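Local coordinates for protein Csc2 (Thermofilum pendens, PDB 4TXD) that probably binds CRISPR RNA as the Cas7-family subunit of a type I-D CRISPR interference complex, and carries a bound zinc ion, at residues T74-T79 with P94-A99; W123-V128 with V140-N145; L189-K194 with K360-L365; R266-R271 with G276-E281. All blocks are in the same frame, centred on the assembly; numbering follows the deposited sequence. Where two conformers were deposited one is given.

Overall arrangement
From the N terminus, contact 1 comes first. It joins the lead-in to strand 77-82 to the start of helix 94-115, closing a loop made mostly of strands 77-82 and 85-92. Contact 2 follows in series: helix 118-134 meets the loop that runs on to the zinc site. Contact 3 closes the widest loop, setting strand 191-193 of the small two-stranded sheet against the C-terminal end of helix 343-365. Contact 4 is nested inside that loop and pairs 267-268 with the start of strand 277-288. No contacts cross. Contacts 1 and 4 both reach the seven-stranded sheet, with centres about 14 Å apart, whereas contacts 2 and 3 lie farther from the chain's centre.

Contact 1: residues T74-T79 with P94-A99; sequences TINMTT and PQKLMA
N76 and K96 meet through one direct hydrogen bond. K96 NZ donates to N76 OD1 at 2.9 Å, with a C=O...N angle of 162°, so the ammonium sits almost straight out from the amide oxygen. The lysine chain is extended beyond CG, with every later torsion near 180°. This full stretch carries NZ from the helix to the loop. The two side chains cross at about a right angle.

Waters add to this. Water 1 lies 2.8 Å from I75 O, where it can donate, though it has other acceptors to serve, and 3.1 Å from K96 NZ. Water 2 repeats the link, with I75 O at 3.0 Å and a weak bond from K96 NZ.

Bonds to other parts of the chain complete the polar site. The backbone oxygens of R68 and G273 join N76 OD1 as protein acceptors of K96 NZ. The two waters must share its three protons with these oxygens. N76 ND2 donates to F230 O, which fixes the rotation of the amide. With N76 replaced by alanine, the buried ammonium would probably lose one acceptor and F230 O this donor.

The loop with N76 leads into strand 77-82, an outer strand of the main sheet. N76 makes backbone bonds to V91 of strand 85-92, the neighbouring strand, and K96 lies in the first turn of helix 94-115, just after that strand.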
loop_
_atom_site.group_PDB
_atom_site.type_symbol
_atom_site.label_atom_id
_atom_site.label_comp_id
_atom_site.label_asym_id
_atom_site.label_seq_id
_atom_site.Cartn_x
_atom_site.Cartn_y
_atom_site.Cartn_z
ATOM N N THR A 74 13.861 9.122 11.344
ATOM C CA THR A 74 12.453 9.201 10.902
ATOM C C THR A 74 11.868 10.592 11.159
ATOM O O THR A 74 12.244 11.277 12.112
ATOM C CB THR A 74 11.546 8.151 11.586
ATOM O OG1 THR A 74 11.580 8.322 13.004
ATOM C CG2 THR A 74 11.984 6.729 11.221
ATOM N N ILE A 75 10.945 11.018 10.308
ATOM C CA ILE A 75 10.472 12.391 10.390
ATOM C C ILE A 75 8.957 12.482 10.332
ATOM O O ILE A 75 8.296 11.607 9.774
ATOM C CB ILE A 75 11.050 13.267 9.257
ATOM C CG1 ILE A 75 10.552 12.785 7.899
ATOM C CG2 ILE A 75 12.614 13.309 9.323
ATOM C CD1 ILE A 75 10.863 13.745 6.770
ATOM N N ASN A 76 8.431 13.545 10.933
ATOM C CA ASN A 76 7.002 13.869 10.894
ATOM C C ASN A 76 6.709 15.199 10.208
ATOM O O ASN A 76 5.555 15.519 9.919
ATOM C CB ASN A 76 6.433 13.931 12.313
ATOM C CG ASN A 76 6.405 12.572 13.000
ATOM O OD1 ASN A 76 6.168 11.535 12.366
ATOM N ND2 ASN A 76 6.651 12.573 14.309
ATOM N N MET A 77 7.752 15.999 10.008
ATOM C CA MET A 77 7.596 17.328 9.424
ATOM C C MET A 77 8.644 17.499 8.341
ATOM O O MET A 77 9.781 17.037 8.485
ATOM C CB MET A 77 7.758 18.445 10.471
ATOM C CG MET A 77 6.755 18.426 11.594
ATOM S SD MET A 77 5.078 18.855 11.049
ATOM C CE MET A 77 5.174 20.628 10.892
ATOM N N THR A 78 8.269 18.191 7.276
ATOM C CA THR A 78 9.185 18.390 6.169
ATOM C C THR A 78 8.860 19.706 5.472
ATOM O O THR A 78 7.775 20.246 5.629
ATOM C CB THR A 78 9.114 17.219 5.161
ATOM O OG1 THR A 78 10.232 17.290 4.273
ATOM C CG2 THR A 78 7.797 17.263 4.346
ATOM N N THR A 79 9.802 20.225 4.696
ATOM C CA THR A 79 9.617 21.538 4.078
ATOM C C THR A 79 9.094 21.482 2.650
ATOM O O THR A 79 9.648 20.790 1.810
ATOM C CB THR A 79 10.950 22.327 4.067
ATOM O OG1 THR A 79 11.395 22.501 5.413
ATOM C CG2 THR A 79 10.782 23.700 3.391
ATOM N N PRO A 94 6.879 7.101 3.660
ATOM C CA PRO A 94 6.564 5.891 2.885
ATOM C C PRO A 94 6.397 4.622 3.731
ATOM O O PRO A 94 5.462 3.864 3.483
ATOM C CB PRO A 94 7.766 5.760 1.942
ATOM C CG PRO A 94 8.203 7.166 1.721
ATOM C CD PRO A 94 8.002 7.853 3.056
ATOM N N GLN A 95 7.256 4.380 4.715
ATOM C CA GLN A 95 7.113 3.134 5.470
ATOM C C GLN A 95 5.876 3.139 6.385
ATOM O O GLN A 95 5.373 2.078 6.749
ATOM C CB GLN A 95 8.381 2.833 6.269
ATOM C CG GLN A 95 9.568 2.409 5.394
ATOM C CD GLN A 95 9.240 1.261 4.435
ATOM O OE1 GLN A 95 8.876 0.161 4.853
ATOM N NE2 GLN A 95 9.376 1.521 3.140
ATOM N N LYS A 96 5.358 4.311 6.744
ATOM C CA LYS A 96 4.070 4.353 7.445
ATOM C C LYS A 96 2.919 4.020 6.492
ATOM O O LYS A 96 1.994 3.296 6.863
ATOM C CB LYS A 96 3.819 5.716 8.104
ATOM C CG LYS A 96 4.898 6.111 9.087
ATOM C CD LYS A 96 4.501 7.344 9.902
ATOM C CE LYS A 96 5.645 7.735 10.844
ATOM N NZ LYS A 96 5.279 8.895 11.681
ATOM N N LEU A 97 2.971 4.570 5.278
ATOM C CA LEU A 97 1.971 4.270 4.258
ATOM C C LEU A 97 1.960 2.767 3.938
ATOM O O LEU A 97 0.888 2.141 3.858
ATOM C CB LEU A 97 2.234 5.088 2.988
ATOM C CG LEU A 97 1.957 6.588 3.144
ATOM C CD1 LEU A 97 2.462 7.333 1.940
ATOM C CD2 LEU A 97 0.451 6.849 3.331
ATOM N N MET A 98 3.148 2.189 3.778
ATOM C CA MET A 98 3.271 0.744 3.599
ATOM C C MET A 98 2.610 -0.025 4.725
ATOM O O MET A 98 1.823 -0.938 4.480
ATOM C CB MET A 98 4.748 0.312 3.531
ATOM C CG MET A 98 5.441 0.657 2.251
ATOM S SD MET A 98 5.126 -0.570 0.977
ATOM C CE MET A 98 6.058 -1.955 1.565
ATOM N N ALA A 99 2.975 0.315 5.954
ATOM C CA ALA A 99 2.507 -0.418 7.113
ATOM C C ALA A 99 0.985 -0.392 7.178
ATOM O O ALA A 99 0.363 -1.442 7.357
ATOM C CB ALA A 99 3.100 0.147 8.382
HETATM O O HOH W 1 5.818 10.525 9.136
HETATM O O HOH W 2 8.174 9.264 11.683
#

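Contact 2: residues W123-V128 with V140-N145; sequences WLVQEV and VSEEWN
V125 and L124 pack against E142 and W144 where the loop after helix 118-134 folds back along that helix. The loop belongs to the zinc-binding part of the fold: C146, the residue after N145, is a zinc ligand.

The closest approach is from V125 CG1 to E142 CG, 3.7 Å. With chi1 at 170°, V125 presents both of its methyls to the loop. CG1 lies against the glutamate chain and is 3.8 Å from E142 OE2. CG2 faces the glutamate's own backbone instead, 3.8 Å from E142 O. E142 is extended beyond CG (chi2 -175°), and its aliphatic part passes over the valine; E142 itself is exposed. Cut back to alanine, V125 would lose both methyls, which is likely to open a gap beside the E142 chain and let that side chain turn more freely.

L124 makes a second, looser contact. L124 CD2 lies 4.3 Å from W144 CB, so the leucine touches the base of the tryptophan and not its indole. The ring itself is held by other parts of the chain. W144 NE1 is hydrogen-bonded to OD2 of D165, another zinc ligand, and W348 of helix 343-365 meets the ring edge-to-face. W144 is therefore a second-shell residue of the metal site.

The loop also has an internal bond. E143 N donates to S141 OG at 3.1 Å, a weak bond with an N-H...O angle of 134°.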
loop_
_atom_site.group_PDB
_atom_site.type_symbol
_atom_site.label_atom_id
_atom_site.label_comp_id
_atom_site.label_asym_id
_atom_site.label_seq_id
_atom_site.Cartn_x
_atom_site.Cartn_y
_atom_site.Cartn_z
ATOM N N TRP A 123 -12.273 -24.677 -1.299
ATOM C CA TRP A 123 -11.502 -24.117 -2.391
ATOM C C TRP A 123 -10.206 -23.526 -1.886
ATOM O O TRP A 123 -9.181 -23.796 -2.409
ATOM C CB TRP A 123 -12.264 -23.075 -3.193
ATOM C CG TRP A 123 -11.491 -22.515 -4.319
ATOM C CD1 TRP A 123 -11.497 -22.939 -5.587
ATOM C CD2 TRP A 123 -10.598 -21.408 -4.275
ATOM N NE1 TRP A 123 -10.667 -22.186 -6.342
ATOM C CE2 TRP A 123 -10.106 -21.226 -5.554
ATOM C CE3 TRP A 123 -10.189 -20.541 -3.276
ATOM C CZ2 TRP A 123 -9.214 -20.236 -5.863
ATOM C CZ3 TRP A 123 -9.306 -19.546 -3.594
ATOM C CH2 TRP A 123 -8.826 -19.409 -4.865
ATOM N N LEU A 124 -10.281 -22.728 -0.846
ATOM C CA LEU A 124 -9.107 -22.083 -0.320
ATOM C C LEU A 124 -8.134 -23.079 0.247
ATOM O O LEU A 124 -6.955 -22.962 0.043
ATOM C CB LEU A 124 -9.469 -21.064 0.745
ATOM C CG LEU A 124 -8.323 -20.238 1.314
ATOM C CD1 LEU A 124 -7.965 -19.105 0.411
ATOM C CD2 LEU A 124 -8.539 -19.750 2.725
ATOM N N VAL A 125 -8.641 -24.044 0.972
ATOM C CA VAL A 125 -7.788 -25.011 1.590
ATOM C C VAL A 125 -7.103 -25.864 0.534
ATOM O O VAL A 125 -5.946 -26.114 0.632
ATOM C CB VAL A 125 -8.546 -25.870 2.593
ATOM C CG1 VAL A 125 -7.727 -27.036 3.056
ATOM C CG2 VAL A 125 -8.931 -25.045 3.773
ATOM N N GLN A 126 -7.843 -26.304 -0.456
ATOM C CA GLN A 126 -7.312 -27.216 -1.429
ATOM C C GLN A 126 -6.572 -26.524 -2.543
ATOM O O GLN A 126 -5.488 -26.901 -2.871
ATOM C CB GLN A 126 -8.395 -28.125 -1.994
ATOM C CG GLN A 126 -8.982 -29.079 -0.997
ATOM C CD GLN A 126 -7.991 -30.094 -0.471
ATOM O OE1 GLN A 126 -7.241 -30.637 -1.207
ATOM N NE2 GLN A 126 -7.992 -30.319 0.820
ATOM N N GLU A 127 -7.170 -25.499 -3.107
ATOM C CA GLU A 127 -6.596 -24.839 -4.247
ATOM C C GLU A 127 -5.532 -23.786 -3.934
ATOM O O GLU A 127 -4.780 -23.408 -4.788
ATOM C CB GLU A 127 -7.687 -24.269 -5.121
ATOM C CG GLU A 127 -8.724 -25.270 -5.570
ATOM C CD GLU A 127 -8.131 -26.496 -6.207
ATOM O OE1 GLU A 127 -7.200 -26.353 -6.992
ATOM O OE2 GLU A 127 -8.613 -27.592 -5.917
ATOM N N VAL A 128 -5.459 -23.344 -2.702
ATOM C CA VAL A 128 -4.503 -22.337 -2.315
ATOM C C VAL A 128 -3.561 -22.851 -1.267
ATOM O O VAL A 128 -2.406 -22.982 -1.518
ATOM C CB VAL A 128 -5.217 -21.052 -1.838
ATOM C CG1 VAL A 128 -4.303 -20.112 -1.078
ATOM C CG2 VAL A 128 -5.826 -20.354 -3.025
ATOM N N VAL A 140 0.972 -23.492 6.744
ATOM C CA VAL A 140 -0.115 -23.970 5.940
ATOM C C VAL A 140 -1.252 -24.615 6.724
ATOM O O VAL A 140 -1.763 -25.622 6.324
ATOM C CB VAL A 140 0.394 -24.903 4.847
ATOM C CG1 VAL A 140 1.269 -24.125 3.891
ATOM C CG2 VAL A 140 1.182 -26.020 5.448
ATOM N N SER A 141 -1.648 -23.998 7.819
ATOM C CA SER A 141 -2.802 -24.473 8.543
ATOM C C SER A 141 -4.050 -24.263 7.715
ATOM O O SER A 141 -4.126 -23.342 6.956
ATOM C CB SER A 141 -2.927 -23.740 9.858
ATOM O OG SER A 141 -4.198 -23.896 10.401
ATOM N N GLU A 142 -5.025 -25.139 7.852
ATOM C CA GLU A 142 -6.277 -24.971 7.132
ATOM C C GLU A 142 -7.041 -23.761 7.632
ATOM O O GLU A 142 -7.819 -23.201 6.929
ATOM C CB GLU A 142 -7.141 -26.213 7.245
ATOM C CG GLU A 142 -6.588 -27.423 6.511
ATOM C CD GLU A 142 -7.539 -28.612 6.539
ATOM O OE1 GLU A 142 -8.516 -28.586 7.291
ATOM O OE2 GLU A 142 -7.285 -29.572 5.809
ATOM N N GLU A 143 -6.807 -23.375 8.865
ATOM C CA GLU A 143 -7.282 -22.085 9.359
ATOM C C GLU A 143 -6.268 -21.026 8.952
ATOM O O GLU A 143 -5.270 -20.849 9.639
ATOM C CB GLU A 143 -7.459 -22.097 10.882
ATOM C CG GLU A 143 -8.295 -23.257 11.393
ATOM C CD GLU A 143 -9.453 -23.577 10.471
ATOM O OE1 GLU A 143 -10.361 -22.725 10.342
ATOM O OE2 GLU A 143 -9.443 -24.673 9.863
ATOM N N TRP A 144 -6.503 -20.333 7.850
ATOM C CA TRP A 144 -5.532 -19.369 7.367
ATOM C C TRP A 144 -5.395 -18.122 8.220
ATOM O O TRP A 144 -6.352 -17.534 8.616
ATOM C CB TRP A 144 -5.749 -18.967 5.907
ATOM C CG TRP A 144 -4.762 -17.950 5.454
ATOM C CD1 TRP A 144 -3.499 -18.161 5.038
ATOM C CD2 TRP A 144 -4.935 -16.549 5.493
ATOM N NE1 TRP A 144 -2.881 -16.987 4.764
ATOM C CE2 TRP A 144 -3.740 -15.971 5.045
ATOM C CE3 TRP A 144 -5.983 -15.721 5.850
ATOM C CZ2 TRP A 144 -3.581 -14.614 4.942
ATOM C CZ3 TRP A 144 -5.818 -14.394 5.747
ATOM C CH2 TRP A 144 -4.629 -13.842 5.296
ATOM N N ASN A 145 -4.157 -17.706 8.403
ATOM C CA ASN A 145 -3.916 -16.368 8.897
ATOM C C ASN A 145 -2.501 -15.966 8.534
ATOM O O ASN A 145 -1.661 -16.820 8.243
ATOM C CB ASN A 145 -4.139 -16.283 10.413
ATOM C CG ASN A 145 -4.313 -14.850 10.900
ATOM O OD1 ASN A 145 -4.715 -13.962 10.144
ATOM N ND2 ASN A 145 -4.003 -14.622 12.169
#

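Contact 3: residues L189-K194 with K360-L365; sequences LSIGIK and KWVEEL
I191 and V362 mark the nearest approach of the two backbones, with CA to CA 7.9 Å, as strand 191-193 runs past the last turns of helix 343-365. At this spacing the side chains bridge the gap.

V362 does the work on the helix side. Its CG2 reaches I191 CD1 at 3.6 Å, the closest pair of the contact. I191 CG2 also lies 3.9 Å from V362 CG2. The isoleucine chain is bent, with both chi1 and chi2 near -57°, and its CD1 comes toward the valine tip to tip. V362 CG1 turns to the other residue, L189, and meets L189 CD1 at 3.8 Å, again end to end. Each valine methyl thus has its own main partner in 189-194. F186, from the preceding loop, touches both I191 and V362 and extends the apolar cluster.

I191 also makes backbone hydrogen bonds to L178, its partner in the small two-stranded sheet. The contact thus ties that sheet to the C-terminal helix.

Every atom pair in reach across the two segments is carbon to carbon. The contact therefore rests on shape and on the burial of I191 and V362, and no directional bond between the segments fixes their alignment.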
loop_
_atom_site.group_PDB
_atom_site.type_symbol
_atom_site.label_atom_id
_atom_site.label_comp_id
_atom_site.label_asym_id
_atom_site.label_seq_id
_atom_site.Cartn_x
_atom_site.Cartn_y
_atom_site.Cartn_z
ATOM N N LEU A 189 19.325 -20.411 2.710
ATOM C CA LEU A 189 18.973 -19.327 1.792
ATOM C C LEU A 189 18.166 -18.216 2.460
ATOM O O LEU A 189 17.347 -18.482 3.336
ATOM C CB LEU A 189 18.171 -19.865 0.620
ATOM C CG LEU A 189 18.878 -20.789 -0.377
ATOM C CD1 LEU A 189 17.886 -21.256 -1.451
ATOM C CD2 LEU A 189 20.094 -20.081 -0.999
ATOM N N SER A 190 18.395 -16.981 2.025
ATOM C CA SER A 190 17.543 -15.856 2.409
ATOM C C SER A 190 16.906 -15.287 1.168
ATOM O O SER A 190 17.595 -14.793 0.273
ATOM C CB SER A 190 18.336 -14.775 3.151
ATOM O OG SER A 190 18.837 -15.290 4.358
ATOM N N ILE A 191 15.585 -15.375 1.110
ATOM C CA ILE A 191 14.858 -15.001 -0.087
ATOM C C ILE A 191 14.066 -13.729 0.202
ATOM O O ILE A 191 13.241 -13.702 1.116
ATOM C CB ILE A 191 13.913 -16.133 -0.549
ATOM C CG1 ILE A 191 14.694 -17.438 -0.748
ATOM C CG2 ILE A 191 13.179 -15.729 -1.804
ATOM C CD1 ILE A 191 15.859 -17.328 -1.735
ATOM N N GLY A 192 14.323 -12.682 -0.571
ATOM C CA GLY A 192 13.659 -11.409 -0.344
ATOM C C GLY A 192 12.628 -11.105 -1.410
ATOM O O GLY A 192 12.896 -11.216 -2.601
ATOM N N ILE A 193 11.428 -10.742 -0.973
ATOM C CA ILE A 193 10.428 -10.188 -1.873
ATOM C C ILE A 193 10.357 -8.686 -1.626
ATOM O O ILE A 193 10.045 -8.269 -0.517
ATOM C CB ILE A 193 9.027 -10.786 -1.643
ATOM C CG1 ILE A 193 9.067 -12.319 -1.650
ATOM C CG2 ILE A 193 8.049 -10.248 -2.681
ATOM C CD1 ILE A 193 7.720 -12.951 -1.371
ATOM N N LYS A 194 10.673 -7.891 -2.638
ATOM C CA LYS A 194 10.573 -6.440 -2.514
ATOM C C LYS A 194 9.178 -5.973 -2.910
ATOM O O LYS A 194 8.531 -6.567 -3.766
ATOM C CB LYS A 194 11.617 -5.730 -3.377
ATOM C CG LYS A 194 13.036 -5.787 -2.818
ATOM C CD LYS A 194 13.999 -4.988 -3.683
ATOM C CE LYS A 194 14.405 -3.683 -3.021
ATOM N NZ LYS A 194 15.206 -3.931 -1.790
ATOM N N LYS A 360 10.050 -21.512 -7.995
ATOM C CA LYS A 360 10.719 -21.993 -9.183
ATOM C C LYS A 360 11.976 -21.189 -9.507
ATOM O O LYS A 360 12.978 -21.740 -9.843
ATOM C CB LYS A 360 9.792 -21.996 -10.371
ATOM C CG LYS A 360 10.390 -22.612 -11.609
ATOM C CD LYS A 360 9.510 -22.385 -12.819
ATOM C CE LYS A 360 10.189 -22.710 -14.134
ATOM N NZ LYS A 360 9.400 -23.727 -14.866
ATOM N N TRP A 361 11.888 -19.879 -9.387
ATOM C CA TRP A 361 13.043 -19.016 -9.632
ATOM C C TRP A 361 14.199 -19.331 -8.681
ATOM O O TRP A 361 15.368 -19.387 -9.105
ATOM C CB TRP A 361 12.647 -17.541 -9.501
ATOM C CG TRP A 361 13.804 -16.570 -9.677
ATOM C CD1 TRP A 361 14.294 -16.080 -10.853
ATOM C CD2 TRP A 361 14.580 -15.964 -8.632
ATOM N NE1 TRP A 361 15.350 -15.214 -10.609
ATOM C CE2 TRP A 361 15.537 -15.125 -9.249
ATOM C CE3 TRP A 361 14.567 -16.064 -7.230
ATOM C CZ2 TRP A 361 16.476 -14.384 -8.515
ATOM C CZ3 TRP A 361 15.494 -15.317 -6.498
ATOM C CH2 TRP A 361 16.431 -14.485 -7.145
ATOM N N VAL A 362 13.874 -19.518 -7.403
ATOM C CA VAL A 362 14.869 -19.832 -6.388
ATOM C C VAL A 362 15.579 -21.136 -6.757
ATOM O O VAL A 362 16.815 -21.218 -6.721
ATOM C CB VAL A 362 14.228 -19.953 -4.969
ATOM C CG1 VAL A 362 15.169 -20.669 -3.990
ATOM C CG2 VAL A 362 13.842 -18.578 -4.431
ATOM N N GLU A 363 14.798 -22.150 -7.127
ATOM C CA GLU A 363 15.369 -23.439 -7.508
ATOM C C GLU A 363 16.217 -23.336 -8.777
ATOM O O GLU A 363 17.266 -23.966 -8.881
ATOM C CB GLU A 363 14.261 -24.481 -7.693
ATOM C CG GLU A 363 13.665 -24.963 -6.378
ATOM C CD GLU A 363 12.384 -25.768 -6.554
ATOM O OE1 GLU A 363 11.780 -25.715 -7.648
ATOM O OE2 GLU A 363 11.977 -26.445 -5.589
ATOM N N GLU A 364 15.773 -22.536 -9.741
ATOM C CA GLU A 364 16.514 -22.444 -10.993
ATOM C C GLU A 364 17.765 -21.555 -10.946
ATOM O O GLU A 364 18.639 -21.684 -11.804
ATOM C CB GLU A 364 15.591 -21.964 -12.111
ATOM C CG GLU A 364 14.518 -22.981 -12.445
ATOM C CD GLU A 364 13.712 -22.595 -13.661
ATOM O OE1 GLU A 364 13.664 -21.388 -13.982
ATOM O OE2 GLU A 364 13.141 -23.503 -14.300
ATOM N N LEU A 365 17.857 -20.666 -9.963
ATOM C CA LEU A 365 18.987 -19.740 -9.894
ATOM C C LEU A 365 19.969 -20.039 -8.760
ATOM O O LEU A 365 21.005 -19.366 -8.643
ATOM C CB LEU A 365 18.490 -18.288 -9.760
ATOM C CG LEU A 365 18.159 -17.493 -11.039
ATOM C CD1 LEU A 365 19.414 -17.275 -11.886
ATOM C CD2 LEU A 365 17.076 -18.184 -11.869
#

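Contact 4: residues R266-R271 with G276-E281; sequences RELGGR and GTVRVE
L268 and G276 form an antiparallel hydrogen-bonded pair in which both amides and both carbonyls are used. L268 N donates to G276 O at 2.7 Å. G276 N returns the bond to L268 O at 3.0 Å. The next backbone bond runs from V278 N to R266 O, 2.8 Å, and that oxygen also takes a CA-H...O contact from T277 CA.

E267 and T277 are the non-hydrogen-bonded pair between. T277 OG1 donates to E267 OE1 at 2.7 Å, on the syn side but 33° out of the carboxylate plane. The short strand 267-268 pairs here with the start of strand 277-288, which itself belongs to the main sheet of this RRM-type fold. Strand 52-61 flanks the same strand, and T277 N bonds to N63 OD1.

The other E267 oxygen, OE2, forms a salt bridge with R266 NH1 at 3.0 Å. T277 CG2 sits over the centre of the R266 guanidinium, 3.8 Å above its plane. Water 3 donates to V278 O and accepts a weak bond from R266 NE. On the L268 side of the ladder, L268 CD1 packs on V278 CG1 at 3.7 Å, the two side chains crossing at about a right angle.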
loop_
_atom_site.group_PDB
_atom_site.type_symbol
_atom_site.label_atom_id
_atom_site.label_comp_id
_atom_site.label_asym_id
_atom_site.label_seq_id
_atom_site.Cartn_x
_atom_site.Cartn_y
_atom_site.Cartn_z
ATOM N N ARG A 266 -9.269 3.606 7.044
ATOM C CA ARG A 266 -10.022 4.493 7.911
ATOM C C ARG A 266 -9.340 4.617 9.272
ATOM O O ARG A 266 -8.738 5.658 9.574
ATOM C CB ARG A 266 -11.471 4.006 8.057
ATOM C CG ARG A 266 -12.315 4.926 8.905
ATOM C CD ARG A 266 -13.807 4.780 8.637
ATOM N NE ARG A 266 -14.516 6.020 8.951
ATOM C CZ ARG A 266 -14.932 6.360 10.168
ATOM N NH1 ARG A 266 -14.716 5.550 11.197
ATOM N NH2 ARG A 266 -15.565 7.512 10.357
ATOM N N GLU A 267 -9.406 3.569 10.090
ATOM C CA GLU A 267 -8.771 3.622 11.407
ATOM C C GLU A 267 -7.308 3.218 11.310
ATOM O O GLU A 267 -7.001 2.074 10.997
ATOM C CB GLU A 267 -9.494 2.721 12.409
ATOM C CG GLU A 267 -10.991 2.987 12.536
ATOM C CD GLU A 267 -11.314 4.348 13.127
ATOM O OE1 GLU A 267 -10.402 4.989 13.700
ATOM O OE2 GLU A 267 -12.491 4.775 13.020
ATOM N N LEU A 268 -6.412 4.164 11.570
ATOM C CA LEU A 268 -4.974 3.922 11.461
ATOM C C LEU A 268 -4.392 3.722 12.841
ATOM O O LEU A 268 -4.716 4.463 13.775
ATOM C CB LEU A 268 -4.261 5.085 10.760
ATOM C CG LEU A 268 -4.760 5.506 9.376
ATOM C CD1 LEU A 268 -3.849 6.583 8.798
ATOM C CD2 LEU A 268 -4.859 4.301 8.421
ATOM N N GLY A 269 -3.526 2.725 12.971
ATOM C CA GLY A 269 -2.872 2.458 14.238
ATOM C C GLY A 269 -1.806 1.392 14.085
ATOM O O GLY A 269 -1.025 1.408 13.134
ATOM N N GLY A 270 -1.790 0.447 15.015
ATOM C CA GLY A 270 -0.754 -0.564 15.030
ATOM C C GLY A 270 0.525 0.062 15.536
ATOM O O GLY A 270 0.500 0.886 16.444
ATOM N N ARG A 271 1.645 -0.308 14.939
ATOM C CA ARG A 271 2.926 0.199 15.405
ATOM C C ARG A 271 3.555 1.157 14.406
ATOM O O ARG A 271 4.758 1.390 14.452
ATOM C CB ARG A 271 3.884 -0.959 15.691
ATOM C CG ARG A 271 3.465 -1.836 16.859
ATOM C CD ARG A 271 4.440 -2.959 17.174
ATOM N NE ARG A 271 3.962 -3.815 18.256
ATOM C CZ ARG A 271 4.563 -4.928 18.647
ATOM N NH1 ARG A 271 5.678 -5.328 18.049
ATOM N NH2 ARG A 271 4.056 -5.645 19.642
ATOM N N GLY A 276 -5.119 7.441 14.224
ATOM C CA GLY A 276 -6.319 8.253 14.090
ATOM C C GLY A 276 -7.184 7.781 12.942
ATOM O O GLY A 276 -6.925 6.729 12.356
ATOM N N THR A 277 -8.206 8.564 12.614
ATOM C CA THR A 277 -9.129 8.203 11.544
ATOM C C THR A 277 -8.920 9.049 10.299
ATOM O O THR A 277 -8.851 10.275 10.370
ATOM C CB THR A 277 -10.595 8.353 12.020
ATOM O OG1 THR A 277 -10.764 7.636 13.249
ATOM C CG2 THR A 277 -11.560 7.829 10.972
ATOM N N VAL A 278 -8.824 8.396 9.145
ATOM C CA VAL A 278 -8.689 9.121 7.900
ATOM C C VAL A 278 -9.777 8.720 6.924
ATOM O O VAL A 278 -10.482 7.734 7.130
ATOM C CB VAL A 278 -7.317 8.882 7.215
ATOM C CG1 VAL A 278 -6.176 9.325 8.134
ATOM C CG2 VAL A 278 -7.168 7.409 6.796
ATOM N N ARG A 279 -9.897 9.514 5.871
ATOM C CA ARG A 279 -10.615 9.128 4.673
ATOM C C ARG A 279 -9.667 9.291 3.493
ATOM O O ARG A 279 -9.036 10.339 3.305
ATOM C CB ARG A 279 -11.887 9.961 4.475
ATOM C CG ARG A 279 -12.662 9.545 3.237
ATOM C CD ARG A 279 -14.001 10.262 3.097
ATOM N NE ARG A 279 -14.677 9.858 1.864
ATOM C CZ ARG A 279 -14.761 10.609 0.769
ATOM N NH1 ARG A 279 -14.234 11.826 0.751
ATOM N NH2 ARG A 279 -15.387 10.147 -0.307
ATOM N N VAL A 280 -9.544 8.229 2.711
ATOM C CA VAL A 280 -8.651 8.223 1.572
ATOM C C VAL A 280 -9.468 8.212 0.309
ATOM O O VAL A 280 -10.453 7.481 0.218
ATOM C CB VAL A 280 -7.705 6.988 1.588
ATOM C CG1 VAL A 280 -6.812 6.980 0.353
ATOM C CG2 VAL A 280 -6.867 6.959 2.886
ATOM N N GLU A 281 -9.078 9.019 -0.664
ATOM C CA GLU A 281 -9.735 9.010 -1.968
ATOM C C GLU A 281 -8.728 8.846 -3.089
ATOM O O GLU A 281 -7.763 9.604 -3.170
ATOM C CB GLU A 281 -10.512 10.301 -2.201
ATOM C CG GLU A 281 -11.443 10.696 -1.095
ATOM C CD GLU A 281 -11.880 12.132 -1.257
ATOM O OE1 GLU A 281 -11.254 13.022 -0.636
ATOM O OE2 GLU A 281 -12.830 12.366 -2.033
HETATM O O HOH W 3 -13.369 7.745 7.400
#